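Local coordinates for protein mandelate racemase/muconate lactonizing enzyme/Enolase superfamily (Rhodobacter sphaeroides, PDB 2HZG) that belongs to the mandelate racemase/muconate lactonizing enzyme family of the enolase superfamily and carries a sodium ion in its TIM-barrel domain, at residues A293-G298 with A320-D325. Numbering follows the deposited sequence.
Sequences AAQARG and AGLEAD
Gln295 meets Leu322 and Asp325 in a small contact, part apolar and part water-bridged, at the end of the TIM barrel where the strands begin. It joins the last turn of outer helix 284-297 to the loop that leads from helix 309-316 into strand 327-331. The glutamine chain turns about its CB-CG bond (chi2 -73°), which brings the amide up to the methyls of Leu322, the two side chains approaching from opposite directions. There Gln295 CG lies 3.6 Å from Leu322 CD1, while Gln295 OE1 comes within 3.7 Å of Leu322 CD2. Leucine suits this place because its two methyls bear on the CG methylene and on the amide's carbon, oxygen and nitrogen. A type I turn from Leu322 to Asp325 sets the carboxylate beside the same amide, the planes 84° apart. Gln295 NE2 stands 4.0 Å from Asp325 OD2, too far for direct bonding, and two waters bridge the gap. One accepts from Gln295 NE2 (2.8 Å) and donates to Asp325 OD2 (2.6 Å). The other accepts from Gln295 NE2 (3.0 Å) and donates to Asp325 OD1 (2.7 Å). Asp325 OD2 also accepts from the backbone N of Tyr301, tying the turn to strand 300-303. Glutamine thus supplies both an apolar stem and a double donor; donation from two waters and the Tyr301 N-H would be expected to favour a charged carboxylate.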
loop_
_atom_site.group_PDB
_atom_site.type_symbol
_atom_site.label_atom_id
_atom_site.label_comp_id
_atom_site.label_asym_id
_atom_site.label_seq_id
_atom_site.Cartn_x
_atom_site.Cartn_y
_atom_site.Cartn_z
ATOM N N ALA A 293 -17.768 4.967 -11.081
ATOM C CA ALA A 293 -18.260 5.118 -9.708
ATOM C C ALA A 293 -18.471 6.595 -9.356
ATOM O O ALA A 293 -19.440 6.941 -8.690
ATOM C CB ALA A 293 -17.329 4.404 -8.698
ATOM N N ALA A 294 -17.578 7.469 -9.825
ATOM C CA ALA A 294 -17.736 8.906 -9.640
ATOM C C ALA A 294 -18.997 9.412 -10.369
ATOM O O ALA A 294 -19.783 10.175 -9.803
ATOM C CB ALA A 294 -16.469 9.648 -10.110
ATOM N N GLN A 295 -19.190 8.979 -11.612
ATOM C CA GLN A 295 -20.410 9.293 -12.369
ATOM C C GLN A 295 -21.673 8.889 -11.613
ATOM O O GLN A 295 -22.609 9.686 -11.502
ATOM C CB GLN A 295 -20.396 8.596 -13.740
ATOM C CG GLN A 295 -19.470 9.246 -14.760
ATOM C CD GLN A 295 -20.016 10.561 -15.282
ATOM O OE1 GLN A 295 -20.887 10.573 -16.141
ATOM N NE2 GLN A 295 -19.514 11.674 -14.756
ATOM N N ALA A 296 -21.702 7.664 -11.087
ATOM C CA ALA A 296 -22.851 7.200 -10.295
ATOM C C ALA A 296 -23.135 8.111 -9.084
ATOM O O ALA A 296 -24.301 8.280 -8.685
ATOM C CB ALA A 296 -22.636 5.789 -9.845
ATOM N N ARG A 297 -22.069 8.709 -8.532
ATOM C CA ARG A 297 -22.134 9.576 -7.358
ATOM C C ARG A 297 -22.253 11.062 -7.659
ATOM O O ARG A 297 -22.460 11.859 -6.747
ATOM C CB ARG A 297 -20.890 9.370 -6.497
ATOM C CG ARG A 297 -20.911 8.114 -5.680
ATOM C CD ARG A 297 -19.501 7.570 -5.511
ATOM N NE ARG A 297 -19.504 6.336 -4.721
ATOM C CZ ARG A 297 -19.741 5.123 -5.205
ATOM N NH1 ARG A 297 -19.752 4.097 -4.374
ATOM N NH2 ARG A 297 -19.989 4.929 -6.498
ATOM N N GLY A 298 -22.071 11.451 -8.915
ATOM C CA GLY A 298 -22.129 12.858 -9.274
ATOM C C GLY A 298 -20.923 13.617 -8.749
ATOM O O GLY A 298 -20.993 14.826 -8.509
ATOM N N ALA A 320 -12.119 10.432 -20.807
ATOM C CA ALA A 320 -12.156 11.009 -22.154
ATOM C C ALA A 320 -13.598 11.217 -22.625
ATOM O O ALA A 320 -13.935 12.249 -23.191
ATOM C CB ALA A 320 -11.408 10.110 -23.142
ATOM N N GLY A 321 -14.449 10.225 -22.383
ATOM C CA GLY A 321 -15.820 10.268 -22.879
ATOM C C GLY A 321 -16.805 10.933 -21.950
ATOM O O GLY A 321 -17.992 10.977 -22.256
ATOM N N LEU A 322 -16.323 11.459 -20.822
ATOM C CA LEU A 322 -17.184 12.188 -19.891
ATOM C C LEU A 322 -17.120 13.693 -20.155
ATOM O O LEU A 322 -16.267 14.415 -19.617
ATOM C CB LEU A 322 -16.820 11.863 -18.440
ATOM C CG LEU A 322 -16.807 10.386 -18.050
ATOM C CD1 LEU A 322 -16.488 10.288 -16.556
ATOM C CD2 LEU A 322 -18.137 9.690 -18.378
ATOM N N GLU A 323 -18.024 14.157 -21.017
ATOM C CA GLU A 323 -17.946 15.497 -21.537
ATOM C C GLU A 323 -17.976 16.586 -20.469
ATOM O O GLU A 323 -17.249 17.570 -20.592
ATOM C CB GLU A 323 -19.046 15.733 -22.561
ATOM C CG GLU A 323 -18.887 17.073 -23.279
ATOM C CD GLU A 323 -19.846 17.247 -24.443
ATOM O OE1 GLU A 323 -20.691 16.347 -24.685
ATOM O OE2 GLU A 323 -19.739 18.289 -25.117
ATOM N N ALA A 324 -18.788 16.404 -19.425
ATOM C CA ALA A 324 -18.976 17.433 -18.409
ATOM C C ALA A 324 -17.811 17.509 -17.419
ATOM O O ALA A 324 -17.605 18.545 -16.797
ATOM C CB ALA A 324 -20.321 17.247 -17.665
ATOM N N ASP A 325 -17.056 16.420 -17.272
ATOM C CA ASP A 325 -15.845 16.456 -16.444
ATOM C C ASP A 325 -14.726 17.106 -17.237
ATOM O O ASP A 325 -13.850 16.445 -17.782
ATOM C CB ASP A 325 -15.504 15.064 -15.905
ATOM C CG ASP A 325 -16.450 14.645 -14.773
ATOM O OD1 ASP A 325 -17.505 15.278 -14.590
ATOM O OD2 ASP A 325 -16.152 13.697 -14.053
HETATM O O HOH W 1 -17.525 11.887 -12.774
HETATM O O HOH W 2 -19.859 14.468 -15.665
#